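Local coordinates for protein putative N-acetylmuramoyl-L-alanine amidase (PDB 3CZX) that probably cleaves, as a zinc-dependent amidase, the amide link between N-acetylmuramoyl residues and L-amino acids in cell-wall glycopeptides, at residues A[18-22]-A[23-27]; A[163-166]-A[167-171]. All coordinates share one frame; numbering follows the deposited sequence.

Contact 1: A[18-22]-A[23-27]; sequences GAVNG and SDREA. With ZN (zinc ion), chain E.
Glu-26 and Ala-19 bind each other twice at the open end of a tight beta hairpin. The backbone N of Glu-26 donates to Ala-19 O (2.8 Å), and the N of Ala-19 returns a nearly straight bond to the carboxylate atom OE1 of Glu-26 (3.0 Å, 171° at the hydrogen), using the anti lone pair of that oxygen. With CG anti to its backbone N (chi1 -180°) and the chain extended beyond it, the Glu-26 side chain runs past Ala-19 and delivers OE2 to the zinc ion at 2.1 Å. His-12, His-78 and two waters complete the metal site, and OE2 also accepts from the backbone N of Thr-79.

At the other end, a type II' turn from Asn-21 to Asp-24 closes the hairpin. Asn-21 N donates to Asp-24 O at 2.8 Å, in the carbonyl plane, whereas the returning bond from Asp-24 N reaches Asn-21 O from above its carbonyl plane, 46° out of it. A water sits beside the turn, 2.9 Å from Asp-24 OD2 and close to Asn-21 O. The Asp-24 carboxylate also forms salt bridges to two lysines, Lys-159 of its own chain through OD2 and Lys-159 of the second subunit through OD1, while Asn-21 ND2 is taken up by Ile-149 O and Asp-152.

With one carboxylate oxygen held by the hairpin and the other on the metal, rotation of the Glu-26 carboxylate is restricted, and the ligand is presented to zinc in a defined orientation.

Contact 2: A[163-166]-A[167-171]; sequences WGIC and RAIAD
Ile-165 and Ile-169 lie one turn apart on the long helix 152-177 and meet along its flank, CG2 of the first coming to 4.3 Å from CD1 of the second. This is a loose apolar contact. CG1 of Ile-169, anti to its own carbonyl carbon (chi1 -69°), sits 3.4 Å from Ile-165 O, which brings the outer end of the chain back along the preceding turn. Both isoleucines pack against helix 99-113, Ile-169 on Leu-105 and Val-109.

The backbone carries most of the contact. Four successive i to i+4 links run from Arg-167 N to Trp-163 O (2.9 Å) through to Ala-170 N to Cys-166 O, the last nearly straight at 171°. The CB atoms of Arg-167 and Ala-168 lie close to carbonyl oxygens of the preceding turn, that of Arg-167 being 3.3 Å from Trp-163 O.

Polar side-chain ends find partners off this helix. CG of Arg-167 lies anti to the backbone N (chi1 -175°), the chain bends at chi3, and NH1 forms a salt bridge with Asp-44 at the end of helix 26-45. Trp-163 NE1 donates to Asp-32 of the second subunit. Cys-166 and Ala-170 pack on helix 26-45 of their own chain.

The chemistry is thus divided by side: the isoleucines pack on one neighbouring helix, Cys-166, Ala-170 and the bond from Arg-167 to Asp-44 join another, and the indole N-H reaches across the dimer interface.

Contact 1 forms part of the zinc site, whereas contact 2 is structural packing away from it: the side chain of Ile-169 is about 11 Å from that of the zinc ligand His-78. The centres of the two contacts are about 21 Å apart and their nearest atoms about 11 Å, without touching. Two helices connect them. Helix 26-45 starts at the hairpin with Glu-26 and packs against Trp-163, Cys-166 and Ala-170, and helix 152-177, which carries contact 2, also provides Leu-155 and Lys-159 beside the 18-27 hairpin. Both contacts touch the second subunit, contact 1 through residues 23-25 and contact 2 through Trp-163 and Arg-167.

Contact 1: A[18-22]-A[23-27]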
loop_
_atom_site.group_PDB
_atom_site.type_symbol
_atom_site.label_atom_id
_atom_site.label_comp_id
_atom_site.label_asym_id
_atom_site.label_seq_id
_atom_site.Cartn_x
_atom_site.Cartn_y
_atom_site.Cartn_z
ATOM N N GLY A 18 2.905 7.448 -16.215
ATOM C CA GLY A 18 2.058 8.618 -16.042
ATOM C C GLY A 18 2.825 9.758 -15.421
ATOM O O GLY A 18 4.039 9.844 -15.608
ATOM N N ALA A 19 2.135 10.648 -14.718
ATOM C CA ALA A 19 2.756 11.830 -14.130
ATOM C C ALA A 19 3.652 11.429 -12.965
ATOM O O ALA A 19 3.436 10.381 -12.343
ATOM C CB ALA A 19 1.714 12.857 -13.701
ATOM N N VAL A 20 4.704 12.220 -12.760
ATOM C CA VAL A 20 5.684 11.987 -11.710
ATOM C C VAL A 20 5.872 13.275 -10.917
ATOM O O VAL A 20 5.798 14.367 -11.462
ATOM C CB VAL A 20 7.062 11.431 -12.255
ATOM C CG1 VAL A 20 6.846 10.143 -13.082
ATOM C CG2 VAL A 20 7.853 12.495 -13.045
ATOM N N ASN A 21 6.091 13.136 -9.611
ATOM C CA ASN A 21 6.458 14.236 -8.764
ATOM C C ASN A 21 7.567 13.695 -7.868
ATOM O O ASN A 21 7.318 12.957 -6.925
ATOM C CB ASN A 21 5.239 14.755 -7.972
ATOM C CG ASN A 21 5.545 15.981 -7.114
ATOM O OD1 ASN A 21 6.713 16.288 -6.818
ATOM N ND2 ASN A 21 4.504 16.677 -6.683
ATOM N N GLY A 22 8.810 14.039 -8.172
ATOM C CA GLY A 22 9.924 13.419 -7.458
ATOM C C GLY A 22 9.946 11.936 -7.734
ATOM O O GLY A 22 9.834 11.506 -8.903
ATOM N N SER A 23 10.074 11.135 -6.672
ATOM C CA SER A 23 10.031 9.682 -6.831
ATOM C C SER A 23 8.620 9.119 -6.660
ATOM O O SER A 23 8.455 7.901 -6.663
ATOM C CB SER A 23 11.023 8.969 -5.905
ATOM O OG SER A 23 10.760 9.275 -4.559
ATOM N N ASP A 24 7.629 10.001 -6.524
ATOM C CA ASP A 24 6.236 9.573 -6.578
ATOM C C ASP A 24 5.758 9.483 -8.022
ATOM O O ASP A 24 5.825 10.460 -8.777
ATOM C CB ASP A 24 5.371 10.545 -5.788
ATOM C CG ASP A 24 5.710 10.519 -4.300
ATOM O OD1 ASP A 24 5.857 9.429 -3.741
ATOM O OD2 ASP A 24 5.827 11.591 -3.707
ATOM N N ARG A 25 5.247 8.313 -8.392
ATOM C CA ARG A 25 4.783 8.058 -9.751
ATOM C C ARG A 25 3.302 7.713 -9.763
ATOM O O ARG A 25 2.858 6.867 -8.984
ATOM C CB ARG A 25 5.513 6.885 -10.364
ATOM C CG ARG A 25 7.066 6.997 -10.358
ATOM C CD ARG A 25 7.664 5.954 -11.297
ATOM N NE ARG A 25 7.252 4.598 -10.953
ATOM C CZ ARG A 25 7.458 3.523 -11.712
ATOM N NH1 ARG A 25 8.081 3.595 -12.902
ATOM N NH2 ARG A 25 7.001 2.359 -11.302
ATOM N N GLU A 26 2.583 8.305 -10.706
ATOM C CA GLU A 26 1.151 7.997 -10.888
ATOM C C GLU A 26 0.881 6.506 -10.926
ATOM O O GLU A 26 -0.063 6.016 -10.305
ATOM C CB GLU A 26 0.603 8.675 -12.148
ATOM C CG GLU A 26 -0.902 8.402 -12.401
ATOM C CD GLU A 26 -1.492 9.203 -13.518
ATOM O OE1 GLU A 26 -0.745 9.980 -14.152
ATOM O OE2 GLU A 26 -2.728 9.073 -13.745
ATOM N N ALA A 27 1.692 5.762 -11.650
ATOM C CA ALA A 27 1.477 4.322 -11.816
ATOM C C ALA A 27 1.465 3.621 -10.457
ATOM O O ALA A 27 0.710 2.651 -10.243
ATOM C CB ALA A 27 2.539 3.725 -12.692
HETATM ZN ZN ZN E . -3.409 9.121 -15.778
HETATM O O HOH W 1 6.969 14.042 -4.687
HETATM O O HOH W 2 -3.833 9.746 -17.945
HETATM O O HOH W 3 -4.586 10.955 -15.422
#

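Contact 2: A[163-166]-A[167-171]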
loop_
_atom_site.group_PDB
_atom_site.type_symbol
_atom_site.label_atom_id
_atom_site.label_comp_id
_atom_site.label_asym_id
_atom_site.label_seq_id
_atom_site.Cartn_x
_atom_site.Cartn_y
_atom_site.Cartn_z
ATOM N N TRP A 163 -4.370 4.740 3.364
ATOM C CA TRP A 163 -5.197 3.581 3.706
ATOM C C TRP A 163 -6.565 4.022 4.150
ATOM O O TRP A 163 -7.572 3.366 3.857
ATOM C CB TRP A 163 -4.487 2.673 4.754
ATOM C CG TRP A 163 -3.289 2.025 4.206
ATOM C CD1 TRP A 163 -2.049 2.571 4.066
ATOM C CD2 TRP A 163 -3.198 0.700 3.675
ATOM N NE1 TRP A 163 -1.198 1.683 3.463
ATOM C CE2 TRP A 163 -1.877 0.526 3.210
ATOM C CE3 TRP A 163 -4.110 -0.355 3.531
ATOM C CZ2 TRP A 163 -1.444 -0.657 2.628
ATOM C CZ3 TRP A 163 -3.669 -1.522 2.938
ATOM C CH2 TRP A 163 -2.354 -1.663 2.497
ATOM N N GLY A 164 -6.630 5.155 4.847
ATOM C CA GLY A 164 -7.895 5.713 5.286
ATOM C C GLY A 164 -8.749 6.244 4.143
ATOM O O GLY A 164 -9.991 6.099 4.148
ATOM N N ILE A 165 -8.087 6.904 3.177
ATOM C CA ILE A 165 -8.778 7.410 1.990
ATOM C C ILE A 165 -9.355 6.227 1.185
ATOM O O ILE A 165 -10.524 6.256 0.778
ATOM C CB ILE A 165 -7.848 8.343 1.121
ATOM C CG1 ILE A 165 -7.516 9.634 1.879
ATOM C CG2 ILE A 165 -8.452 8.597 -0.280
ATOM C CD1 ILE A 165 -6.405 10.430 1.247
ATOM N N CYS A 166 -8.541 5.207 0.945
ATOM C CA CYS A 166 -8.967 4.023 0.171
ATOM C C CYS A 166 -10.034 3.242 0.919
ATOM O O CYS A 166 -10.971 2.764 0.292
ATOM C CB CYS A 166 -7.843 3.154 -0.239
ATOM S SG CYS A 166 -6.646 3.962 -1.335
ATOM N N ARG A 167 -9.965 3.199 2.254
ATOM C CA ARG A 167 -11.065 2.606 3.049
ATOM C C ARG A 167 -12.361 3.383 2.895
ATOM O O ARG A 167 -13.429 2.784 2.732
ATOM C CB ARG A 167 -10.695 2.500 4.534
ATOM C CG ARG A 167 -11.784 1.773 5.345
ATOM C CD ARG A 167 -11.348 1.486 6.742
ATOM N NE ARG A 167 -10.185 0.621 6.769
ATOM C CZ ARG A 167 -10.186 -0.707 6.692
ATOM N NH1 ARG A 167 -11.308 -1.383 6.569
ATOM N NH2 ARG A 167 -9.036 -1.362 6.728
ATOM N N ALA A 168 -12.292 4.721 2.928
ATOM C CA ALA A 168 -13.475 5.591 2.677
ATOM C C ALA A 168 -14.097 5.250 1.303
ATOM O O ALA A 168 -15.325 5.157 1.159
ATOM C CB ALA A 168 -13.104 7.114 2.753
ATOM N N ILE A 169 -13.246 5.057 0.292
ATOM C CA ILE A 169 -13.743 4.756 -1.058
ATOM C C ILE A 169 -14.466 3.390 -1.060
ATOM O O ILE A 169 -15.610 3.265 -1.522
ATOM C CB ILE A 169 -12.584 4.784 -2.102
ATOM C CG1 ILE A 169 -12.066 6.216 -2.301
ATOM C CG2 ILE A 169 -13.036 4.153 -3.471
ATOM C CD1 ILE A 169 -10.695 6.300 -3.071
ATOM N N ALA A 170 -13.803 2.386 -0.519
ATOM C CA ALA A 170 -14.347 1.026 -0.424
ATOM C C ALA A 170 -15.677 1.067 0.344
ATOM O O ALA A 170 -16.675 0.466 -0.073
ATOM C CB ALA A 170 -13.317 0.099 0.251
ATOM N N ASP A 171 -15.682 1.711 1.503
ATOM C CA ASP A 171 -16.899 1.761 2.328
ATOM C C ASP A 171 -18.085 2.414 1.582
ATOM O O ASP A 171 -19.261 1.994 1.743
ATOM C CB ASP A 171 -16.649 2.521 3.631
ATOM C CG ASP A 171 -15.830 1.740 4.648
ATOM O OD1 ASP A 171 -15.691 0.486 4.553
ATOM O OD2 ASP A 171 -15.306 2.417 5.555
#